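Local structure of putative integron gene cassette protein (Uncultured bacterium, 3FUY) at residues 32-37 / 47-52; 89-94 / 165-170; 95-100 / 107-112; 111-116 / 155-160. The protein is of unknown function; it is encoded by a mobile integron gene cassette from a salt-marsh metagenome and assembles from several copies of one alpha/beta chain. One frame throughout, in Å; residues are numbered along the deposited sequence.

Contact 1 of 4, residues 32-37 / 47-52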
# COMPACT_ATOMS: atom_id res chain seq x y z
N PRO B 32 -7.21 0.42 7.49
CA PRO B 32 -7.97 1.67 7.55
C PRO B 32 -7.26 2.77 8.35
O PRO B 32 -7.36 3.94 8.00
CB PRO B 32 -9.27 1.24 8.25
CG PRO B 32 -9.41 -0.22 7.90
CD PRO B 32 -8.00 -0.75 7.90
N SER B 33 -6.50 2.39 9.37
CA SER B 33 -5.92 3.34 10.32
C SER B 33 -4.39 3.46 10.25
O SER B 33 -3.77 4.12 11.09
CB SER B 33 -6.33 2.95 11.75
OG SER B 33 -5.68 1.74 12.12
N LEU B 34 -3.78 2.83 9.24
CA LEU B 34 -2.33 2.89 9.07
C LEU B 34 -1.99 3.25 7.61
O LEU B 34 -2.34 2.52 6.68
CB LEU B 34 -1.67 1.57 9.47
CG LEU B 34 -0.15 1.46 9.31
CD1 LEU B 34 0.56 2.33 10.31
CD2 LEU B 34 0.33 0.00 9.42
N VAL B 35 -1.32 4.37 7.44
CA VAL B 35 -1.11 4.95 6.11
C VAL B 35 0.35 5.32 5.89
O VAL B 35 0.98 5.92 6.75
CB VAL B 35 -2.00 6.20 5.92
CG1 VAL B 35 -1.62 6.95 4.63
CG2 VAL B 35 -3.49 5.81 5.92
N THR B 36 0.89 4.94 4.74
CA THR B 36 2.24 5.38 4.41
C THR B 36 2.15 6.58 3.46
O THR B 36 1.37 6.59 2.50
CB THR B 36 3.08 4.27 3.76
OG1 THR B 36 2.47 3.84 2.54
CG2 THR B 36 3.20 3.07 4.70
N ILE B 37 2.97 7.59 3.73
CA ILE B 37 2.97 8.80 2.91
C ILE B 37 4.39 9.11 2.48
O ILE B 37 5.25 9.44 3.29
CB ILE B 37 2.36 9.98 3.67
CG1 ILE B 37 0.94 9.67 4.09
CG2 ILE B 37 2.35 11.24 2.81
CD1 ILE B 37 0.36 10.75 5.07
N VAL B 47 4.83 7.79 8.41
CA VAL B 47 3.73 6.91 8.69
C VAL B 47 2.62 7.67 9.41
O VAL B 47 2.85 8.35 10.40
CB VAL B 47 4.16 5.70 9.55
CG1 VAL B 47 2.97 4.79 9.81
CG2 VAL B 47 5.30 4.92 8.86
N LEU B 48 1.40 7.54 8.90
CA LEU B 48 0.24 8.07 9.59
C LEU B 48 -0.51 6.95 10.33
O LEU B 48 -0.86 5.92 9.74
CB LEU B 48 -0.68 8.77 8.60
CG LEU B 48 -2.03 9.22 9.17
CD1 LEU B 48 -1.81 10.26 10.29
CD2 LEU B 48 -2.87 9.80 8.05
N ARG B 49 -0.73 7.15 11.62
CA ARG B 49 -1.46 6.19 12.45
C ARG B 49 -2.63 6.86 13.16
O ARG B 49 -2.45 7.90 13.78
CB ARG B 49 -0.55 5.59 13.51
CG ARG B 49 0.26 4.42 13.03
CD ARG B 49 1.17 3.89 14.14
NE ARG B 49 1.84 2.67 13.69
CZ ARG B 49 1.65 1.47 14.23
NH1 ARG B 49 0.83 1.33 15.27
NH2 ARG B 49 2.30 0.42 13.74
N ILE B 50 -3.81 6.25 13.07
CA ILE B 50 -4.91 6.68 13.90
C ILE B 50 -4.92 5.74 15.11
O ILE B 50 -5.76 4.84 15.22
CB ILE B 50 -6.24 6.65 13.14
CG1 ILE B 50 -6.08 7.18 11.70
CG2 ILE B 50 -7.30 7.41 13.91
CD1 ILE B 50 -5.52 8.63 11.61
N GLY B 51 -3.96 5.94 16.00
CA GLY B 51 -3.59 4.96 17.00
C GLY B 51 -4.63 4.67 18.07
O GLY B 51 -4.95 3.51 18.34
N ARG B 52 -5.17 5.71 18.68
CA ARG B 52 -6.03 5.50 19.85
C ARG B 52 -7.37 4.86 19.51
O ARG B 52 -7.78 3.90 20.16
CB ARG B 52 -6.25 6.81 20.62
CG ARG B 52 -6.78 6.57 22.05
CD ARG B 52 -6.74 7.85 22.88
NE ARG B 52 -7.45 7.71 24.16
CZ ARG B 52 -7.86 8.74 24.90
NH1 ARG B 52 -7.62 9.98 24.49
NH2 ARG B 52 -8.51 8.53 26.05

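Contact 2 of 4, residues 89-94 / 165-170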
# COMPACT_ATOMS: atom_id res chain seq x y z
N GLY B 89 25.10 18.39 9.67
CA GLY B 89 24.01 18.10 10.58
C GLY B 89 23.76 19.27 11.50
O GLY B 89 24.41 20.31 11.37
N PRO B 90 22.80 19.12 12.42
CA PRO B 90 22.00 17.90 12.55
C PRO B 90 20.88 17.78 11.51
O PRO B 90 20.49 18.77 10.90
CB PRO B 90 21.39 18.03 13.95
CG PRO B 90 21.35 19.51 14.21
CD PRO B 90 22.51 20.12 13.47
N HIS B 91 20.38 16.56 11.33
CA HIS B 91 19.17 16.30 10.55
C HIS B 91 17.97 16.17 11.49
O HIS B 91 18.05 15.48 12.52
CB HIS B 91 19.29 14.98 9.78
CG HIS B 91 20.31 14.97 8.69
ND1 HIS B 91 20.05 15.39 7.41
CD2 HIS B 91 21.59 14.51 8.68
CE1 HIS B 91 21.12 15.24 6.66
NE2 HIS B 91 22.07 14.70 7.41
N ILE B 92 16.85 16.80 11.15
CA ILE B 92 15.61 16.58 11.87
C ILE B 92 14.66 15.91 10.89
O ILE B 92 14.33 16.48 9.86
CB ILE B 92 14.96 17.89 12.35
CG1 ILE B 92 15.96 18.75 13.13
CG2 ILE B 92 13.77 17.59 13.21
CD1 ILE B 92 15.31 19.96 13.79
N ARG B 93 14.23 14.69 11.20
CA ARG B 93 13.44 13.92 10.25
C ARG B 93 12.14 13.45 10.86
O ARG B 93 12.13 12.94 11.98
CB ARG B 93 14.24 12.70 9.76
CG ARG B 93 15.63 13.04 9.24
CD ARG B 93 15.57 13.96 8.01
NE ARG B 93 14.76 13.42 6.92
CZ ARG B 93 14.61 14.02 5.74
NH1 ARG B 93 15.24 15.16 5.50
NH2 ARG B 93 13.85 13.47 4.79
N ILE B 94 11.03 13.61 10.14
CA ILE B 94 9.77 13.11 10.67
C ILE B 94 9.71 11.59 10.45
O ILE B 94 10.27 11.07 9.48
CB ILE B 94 8.56 13.82 10.03
CG1 ILE B 94 7.30 13.56 10.84
CG2 ILE B 94 8.38 13.41 8.56
CD1 ILE B 94 6.13 14.50 10.47
N ASP B 165 28.64 6.01 3.02
CA ASP B 165 27.76 5.60 1.92
C ASP B 165 26.57 4.83 2.47
O ASP B 165 25.55 4.70 1.80
CB ASP B 165 28.51 4.74 0.90
CG ASP B 165 29.38 5.56 -0.04
OD1 ASP B 165 29.36 6.80 0.06
OD2 ASP B 165 30.08 4.96 -0.88
N SER B 166 26.69 4.32 3.69
CA SER B 166 25.61 3.55 4.29
C SER B 166 24.52 4.43 4.89
O SER B 166 23.46 3.93 5.27
CB SER B 166 26.15 2.61 5.38
OG SER B 166 26.71 1.43 4.83
N PHE B 167 24.77 5.73 4.98
CA PHE B 167 23.85 6.63 5.66
C PHE B 167 22.85 7.34 4.74
O PHE B 167 23.23 7.94 3.73
CB PHE B 167 24.60 7.70 6.47
CG PHE B 167 23.70 8.78 6.99
CD1 PHE B 167 22.86 8.53 8.07
CD2 PHE B 167 23.65 10.02 6.38
CE1 PHE B 167 22.01 9.52 8.54
CE2 PHE B 167 22.79 11.01 6.85
CZ PHE B 167 21.98 10.76 7.92
N HIS B 168 21.58 7.27 5.11
CA HIS B 168 20.54 8.13 4.55
C HIS B 168 19.61 8.55 5.69
O HIS B 168 19.25 7.72 6.53
CB HIS B 168 19.77 7.39 3.45
CG HIS B 168 18.83 8.26 2.67
ND1 HIS B 168 17.66 8.75 3.21
CD2 HIS B 168 18.87 8.71 1.39
CE1 HIS B 168 17.03 9.48 2.30
NE2 HIS B 168 17.74 9.46 1.19
N PRO B 169 19.22 9.84 5.76
CA PRO B 169 18.41 10.32 6.88
C PRO B 169 17.06 9.62 7.03
O PRO B 169 16.50 9.68 8.13
CB PRO B 169 18.18 11.80 6.54
CG PRO B 169 19.28 12.16 5.62
CD PRO B 169 19.57 10.92 4.82
N ASP B 170 16.56 8.98 5.98
CA ASP B 170 15.29 8.26 6.06
C ASP B 170 15.41 6.75 5.80
O ASP B 170 14.48 6.12 5.32
CB ASP B 170 14.28 8.84 5.07
CG ASP B 170 13.71 10.18 5.51
OD1 ASP B 170 13.98 10.64 6.64
OD2 ASP B 170 12.98 10.78 4.68
O HOH W 1 11.13 12.00 6.63

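Contact 3 of 4, residues 95-100 / 107-112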
# COMPACT_ATOMS: atom_id res chain seq x y z
N ARG B 95 9.04 10.87 11.36
CA ARG B 95 8.88 9.43 11.18
C ARG B 95 7.41 9.05 11.13
O ARG B 95 6.98 8.30 10.24
CB ARG B 95 9.56 8.65 12.32
CG ARG B 95 11.05 8.87 12.40
CD ARG B 95 11.77 8.54 11.09
NE ARG B 95 13.20 8.77 11.25
CZ ARG B 95 14.03 9.15 10.28
NH1 ARG B 95 13.59 9.34 9.03
NH2 ARG B 95 15.30 9.34 10.58
N CYS B 96 6.65 9.57 12.08
CA CYS B 96 5.27 9.14 12.23
C CYS B 96 4.43 10.27 12.81
O CYS B 96 4.90 11.05 13.64
CB CYS B 96 5.21 7.90 13.15
SG CYS B 96 3.53 7.36 13.61
N VAL B 97 3.19 10.35 12.36
CA VAL B 97 2.21 11.21 13.01
C VAL B 97 1.13 10.27 13.51
O VAL B 97 0.45 9.61 12.72
CB VAL B 97 1.59 12.23 12.03
CG1 VAL B 97 0.45 12.99 12.71
CG2 VAL B 97 2.65 13.17 11.50
N ASP B 98 1.02 10.18 14.82
CA ASP B 98 -0.01 9.37 15.45
C ASP B 98 -1.14 10.27 15.94
O ASP B 98 -0.96 11.09 16.86
CB ASP B 98 0.59 8.55 16.59
CG ASP B 98 -0.38 7.53 17.15
OD1 ASP B 98 -1.60 7.69 16.93
OD2 ASP B 98 0.07 6.57 17.81
N ILE B 99 -2.31 10.11 15.33
CA ILE B 99 -3.45 10.94 15.66
C ILE B 99 -4.36 10.28 16.71
O ILE B 99 -4.71 9.12 16.58
CB ILE B 99 -4.29 11.27 14.41
CG1 ILE B 99 -3.48 12.14 13.44
CG2 ILE B 99 -5.61 11.96 14.81
CD1 ILE B 99 -4.28 12.62 12.27
N ASP B 100 -4.71 11.04 17.74
CA ASP B 100 -5.72 10.65 18.73
C ASP B 100 -6.96 11.48 18.49
O ASP B 100 -7.02 12.66 18.85
CB ASP B 100 -5.19 10.93 20.14
CG ASP B 100 -6.25 10.76 21.23
OD1 ASP B 100 -7.45 10.57 20.94
OD2 ASP B 100 -5.86 10.83 22.41
N ALA B 107 -2.42 15.13 18.07
CA ALA B 107 -1.42 14.37 17.34
C ALA B 107 -0.10 14.29 18.08
O ALA B 107 0.34 15.25 18.73
CB ALA B 107 -1.21 14.96 15.92
N MSE B 108 0.54 13.13 17.97
CA MSE B 108 1.90 12.96 18.45
C MSE B 108 2.83 12.77 17.25
O MSE B 108 2.69 11.81 16.49
CB MSE B 108 1.97 11.74 19.40
CG MSE B 108 3.36 11.43 19.90
SE MSE B 108 4.09 12.77 21.11
CE MSE B 108 2.90 12.49 22.65
N VAL B 109 3.77 13.69 17.08
CA VAL B 109 4.74 13.62 15.99
C VAL B 109 6.08 13.05 16.45
O VAL B 109 6.74 13.64 17.30
CB VAL B 109 5.01 15.01 15.39
CG1 VAL B 109 5.93 14.86 14.16
CG2 VAL B 109 3.69 15.69 15.03
N TYR B 110 6.46 11.90 15.90
CA TYR B 110 7.75 11.27 16.20
C TYR B 110 8.80 11.72 15.20
O TYR B 110 8.64 11.51 13.99
CB TYR B 110 7.63 9.74 16.12
CG TYR B 110 6.69 9.18 17.14
CD1 TYR B 110 5.34 9.05 16.87
CD2 TYR B 110 7.16 8.81 18.40
CE1 TYR B 110 4.47 8.55 17.83
CE2 TYR B 110 6.31 8.31 19.35
CZ TYR B 110 4.97 8.18 19.07
OH TYR B 110 4.14 7.67 20.03
N VAL B 111 9.87 12.31 15.70
CA VAL B 111 10.94 12.83 14.87
C VAL B 111 12.23 12.21 15.36
O VAL B 111 12.33 11.82 16.52
CB VAL B 111 11.04 14.36 14.96
CG1 VAL B 111 9.71 14.99 14.59
CG2 VAL B 111 11.43 14.81 16.39
N ASP B 112 13.21 12.08 14.46
CA ASP B 112 14.56 11.66 14.82
C ASP B 112 15.44 12.89 14.70
O ASP B 112 15.30 13.65 13.73
CB ASP B 112 15.10 10.60 13.83
CG ASP B 112 14.59 9.18 14.08
OD1 ASP B 112 13.79 8.95 15.01
OD2 ASP B 112 15.00 8.28 13.32

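Contact 4 of 4, residues 111-116 / 155-160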
# COMPACT_ATOMS: atom_id res chain seq x y z
N VAL B 111 9.87 12.31 15.70
CA VAL B 111 10.94 12.83 14.87
C VAL B 111 12.23 12.21 15.36
O VAL B 111 12.33 11.82 16.52
CB VAL B 111 11.04 14.36 14.96
CG1 VAL B 111 9.71 14.99 14.59
CG2 VAL B 111 11.43 14.81 16.39
N ASP B 112 13.21 12.08 14.46
CA ASP B 112 14.56 11.66 14.82
C ASP B 112 15.44 12.89 14.70
O ASP B 112 15.30 13.65 13.73
CB ASP B 112 15.10 10.60 13.83
CG ASP B 112 14.59 9.18 14.08
OD1 ASP B 112 13.79 8.95 15.01
OD2 ASP B 112 15.00 8.28 13.32
N LEU B 113 16.33 13.10 15.66
CA LEU B 113 17.40 14.08 15.51
C LEU B 113 18.69 13.30 15.26
O LEU B 113 19.11 12.49 16.09
CB LEU B 113 17.57 14.95 16.76
CG LEU B 113 18.70 15.99 16.69
CD1 LEU B 113 18.29 17.21 15.87
CD2 LEU B 113 19.14 16.43 18.09
N ILE B 114 19.31 13.53 14.11
CA ILE B 114 20.54 12.82 13.76
C ILE B 114 21.74 13.75 13.78
O ILE B 114 21.80 14.69 13.00
CB ILE B 114 20.42 12.12 12.38
CG1 ILE B 114 19.14 11.29 12.29
CG2 ILE B 114 21.64 11.25 12.12
CD1 ILE B 114 18.85 10.73 10.89
N VAL B 115 22.69 13.49 14.69
CA VAL B 115 23.93 14.25 14.73
C VAL B 115 25.10 13.39 14.27
O VAL B 115 25.00 12.17 14.23
CB VAL B 115 24.23 14.84 16.14
CG1 VAL B 115 23.15 15.81 16.56
CG2 VAL B 115 24.37 13.72 17.16
N GLY B 116 26.21 14.02 13.92
CA GLY B 116 27.37 13.29 13.43
C GLY B 116 28.08 12.57 14.57
O GLY B 116 28.18 13.09 15.67
N MSE B 155 11.23 13.20 20.38
CA MSE B 155 12.45 13.25 19.60
C MSE B 155 13.45 12.15 19.99
O MSE B 155 13.97 12.14 21.11
CB MSE B 155 13.09 14.62 19.76
CG MSE B 155 14.38 14.78 18.99
SE MSE B 155 14.89 16.68 18.96
CE MSE B 155 13.13 17.41 19.13
N LYS B 156 13.70 11.24 19.07
CA LYS B 156 14.69 10.19 19.26
C LYS B 156 16.04 10.73 18.79
O LYS B 156 16.12 11.44 17.78
CB LYS B 156 14.29 8.94 18.46
CG LYS B 156 15.17 7.74 18.70
CD LYS B 156 14.78 6.55 17.84
CE LYS B 156 13.41 6.03 18.20
NZ LYS B 156 12.98 4.98 17.24
N LEU B 157 17.10 10.41 19.53
CA LEU B 157 18.43 10.88 19.18
C LEU B 157 19.26 9.77 18.54
O LEU B 157 19.27 8.63 19.02
CB LEU B 157 19.14 11.43 20.42
CG LEU B 157 18.30 12.32 21.33
CD1 LEU B 157 18.98 12.55 22.69
CD2 LEU B 157 18.01 13.64 20.64
N ARG B 158 19.94 10.09 17.45
CA ARG B 158 20.77 9.12 16.76
C ARG B 158 22.11 9.76 16.50
O ARG B 158 22.22 10.98 16.42
CB ARG B 158 20.14 8.71 15.41
CG ARG B 158 18.84 7.91 15.54
CD ARG B 158 18.28 7.51 14.18
NE ARG B 158 17.07 6.69 14.27
CZ ARG B 158 17.07 5.39 14.55
NH1 ARG B 158 18.23 4.75 14.75
NH2 ARG B 158 15.93 4.71 14.62
N GLU B 159 23.13 8.93 16.36
CA GLU B 159 24.39 9.41 15.82
C GLU B 159 24.77 8.49 14.67
O GLU B 159 24.45 7.30 14.68
CB GLU B 159 25.48 9.50 16.89
CG GLU B 159 26.12 8.19 17.30
CD GLU B 159 27.23 8.39 18.35
OE1 GLU B 159 28.27 9.00 18.02
OE2 GLU B 159 27.06 7.93 19.49
N GLU B 160 25.40 9.07 13.67
CA GLU B 160 25.73 8.37 12.45
C GLU B 160 26.90 9.09 11.83
O GLU B 160 27.04 10.29 12.00
CB GLU B 160 24.55 8.41 11.48
CG GLU B 160 23.28 7.75 11.99
CD GLU B 160 23.32 6.24 11.87
OE1 GLU B 160 24.37 5.71 11.44
OE2 GLU B 160 22.32 5.58 12.21
O HOH W 2 13.41 6.17 14.62

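Contact 1 of 4, residues 32-37 / 47-52
Val-35 and Leu-48 form the hydrogen-bonded pair at the centre of this antiparallel hairpin. Val-35 N donates to Leu-48 O at 2.8 Å, and Leu-48 N returns a bond of 2.7 Å to Val-35 O. A third backbone bond, Ile-50 N to Ser-33 O at 2.9 Å and 167° at the hydrogen, carries the pairing past the formal ends of both strands. All three carbonyls receive their donor in the carbonyl plane, and each also draws in a CA-H from the opposite segment, as Leu-48 O does with Leu-34 CA at 3.4 Å. The short strand axes run at 157°, 4.7 Å apart at their closest.

On the face carrying Leu-34, Val-47 and Arg-49, Leu-34 reaches across with CD1. With CG anti to the backbone N (chi1 178°), that methyl comes 3.5 Å from Val-47 CG1, tighter than usual van der Waals contact. The same methyl lies 3.4 Å from Arg-49 CG, where the leucine and the extended arginine run side by side; Arg-49 NE is then taken by Phe-178 O. Ser-33 OG is bonded to Asp-172 of the second subunit, and Thr-36 OG1 to Phe-29 O of the third, so two hydroxyls of this hairpin serve the assembly.

On the other face Val-35 and Leu-48 meet CB to CB at 3.9 Å, and Ile-37 CD1 adds to Leu-48 CB. Helix 59-79 covers Ile-37 and Leu-48 there, while strand 25-29 flanks segment 32-37 and strand 91-100 flanks segment 47-52.

Contact 2 of 4, residues 89-94 / 165-170
Successive bends at chi2 and chi3 fold the Arg-93 chain so that its guanidinium turns side-on to Asp-170, whose CG lies anti to its own carbonyl carbon. This is a salt bridge fastening the loop after strand 150-160 onto strand 91-100 of the mixed beta sheet. Two nitrogens share the grip: Arg-93 NE donates to Asp-170 OD1 at 2.9 Å and Arg-93 NH2 to Asp-170 OD2 at 2.8 Å. Both oxygens are met from above the carboxylate plane, and the two flat groups are inclined by 58°. Arg-95 NH1 makes a second salt bridge to Asp-170 OD1, and the two arginines would be expected to stabilise the buried carboxylate as an anion. Arg-93 NH2 also reaches Gly-43 O.

Pro-169 fits between the side chains of the strand. Its CB lies over one face of the Arg-93 guanidinium, 3.7 Å from Arg-93 CD, while its CG makes a CH-pi contact 3.9 Å from the centroid of the His-91 ring. Phe-167 meets that imidazole obliquely, with planes at 47°. Within the loop, Asp-170 N donates to His-168 ND1 at 3.0 Å, almost in the plane of the His-168 ring.

Contact 3 of 4, residues 95-100 / 107-112
Arg-95 holds Asp-112 with two nitrogens that converge on one oxygen: Arg-95 NE lies 2.8 Å and NH2 3.0 Å from Asp-112 OD2. That oxygen sits at the edge of the guanidinium, near its plane, and both nitrogens approach it from the same face of the carboxylate. The two planes are almost perpendicular, at 80°. A bend at chi2 (-56°) steers the arginine toward this partner, and a further bond, NH2 to Pro-169 O, carries the charged network into the loop after strand 150-160. Asp-112 OD2 has a further salt-bridge partner in Arg-158.

The backbone beside it is irregular. Arg-95 N donates to Tyr-110 O at 2.7 Å, and Cys-96 N makes a weak bond of 3.4 Å to the same oxygen, so two residues face Tyr-110: a classic beta bulge in the hairpin of strands 91-100 and 106-116. Beyond it regular antiparallel pairing resumes. Asp-98 N bonds Met-108 O at 2.9 Å, and Met-108 N, of a selenomethionine, bonds Asp-98 O at 2.8 Å. Asp-98 OD1 is bonded to Gly-51 N.

Side chains pack on both faces. The Tyr-110 ring lies along Cys-96 and Asp-98, and its edge meets Cys-96 O and Asp-98 CB; Tyr-110 CD1 is also 3.9 Å from Cys-96 CB, and Cys-96 SG lies obliquely to the ring in a sulfur-aromatic contact. Phe-178 meets the tyrosine ring in turn. On the other face Val-97 CG1 touches Ala-107 CB at 4.1 Å, with Ile-99 and Val-109 beside them, and helix 59-79 packs against Val-97 and Ile-99.

Contact 4 of 4, residues 111-116 / 155-160
Arg-158 and Asp-112 make the tight polar part of this contact. Extended from CG to NE, the arginine brings NE to 2.8 Å from Asp-112 OD2, coming from above the carboxylate plane with the two planes inclined by 58°. Water 2 lies among these groups, accepting from Arg-158 NH2 and Lys-156 NZ and probably donating to Asp-112 OD1; the lysine amine is also paired with Asp-177.

Five backbone bonds join the strands in parallel register, from Lys-156 N to Val-111 O at 3.0 Å through Leu-113 N to Lys-156 O at 2.7 Å, then on to Glu-160 N and Val-115 O at 3.2 Å. The short strand axes lie at 27° to each other. Strand 106-116, helix 121-138 and strand 150-160 form a beta-alpha-beta unit, and the helix covers Leu-113 and the selenomethionine Met-155. Here contacts are several: CB of buried Leu-113 touches both CG and SE of Met-155, and Val-111 CG2 lies 3.8 Å from Met-155 CB.

Toward solvent the contact thins. Exposed Leu-157 meets the Leu-113 side chain through one methyl, CD2, alone, and exposed Glu-159 touches Val-115 mainly through its backbone, its carboxylate being paired with Arg-124.

All four contacts reach one mixed sheet, in which strand order follows chain order from 25-29 to 150-160. Contact 1 comes first along the chain; contacts 3 and 4 then fall between the two segments of contact 2 and share Val-111 and Asp-112. Contacts 1 and 3 have centres 10 Å apart and meet where strands 44-49 and 91-100 pair, with Arg-49 O 2.7 Å from Ile-99 N. The centres of contacts 2 and 4 are about 8 Å apart, and each lies about 23 Å from that of contact 1, across the chain's centre. Arg-95 of contact 3 reaches Asp-170 of contact 2, so charged pairs link contacts 2, 3 and 4, whereas contact 1 and the loop of contact 2 also face neighbouring subunits.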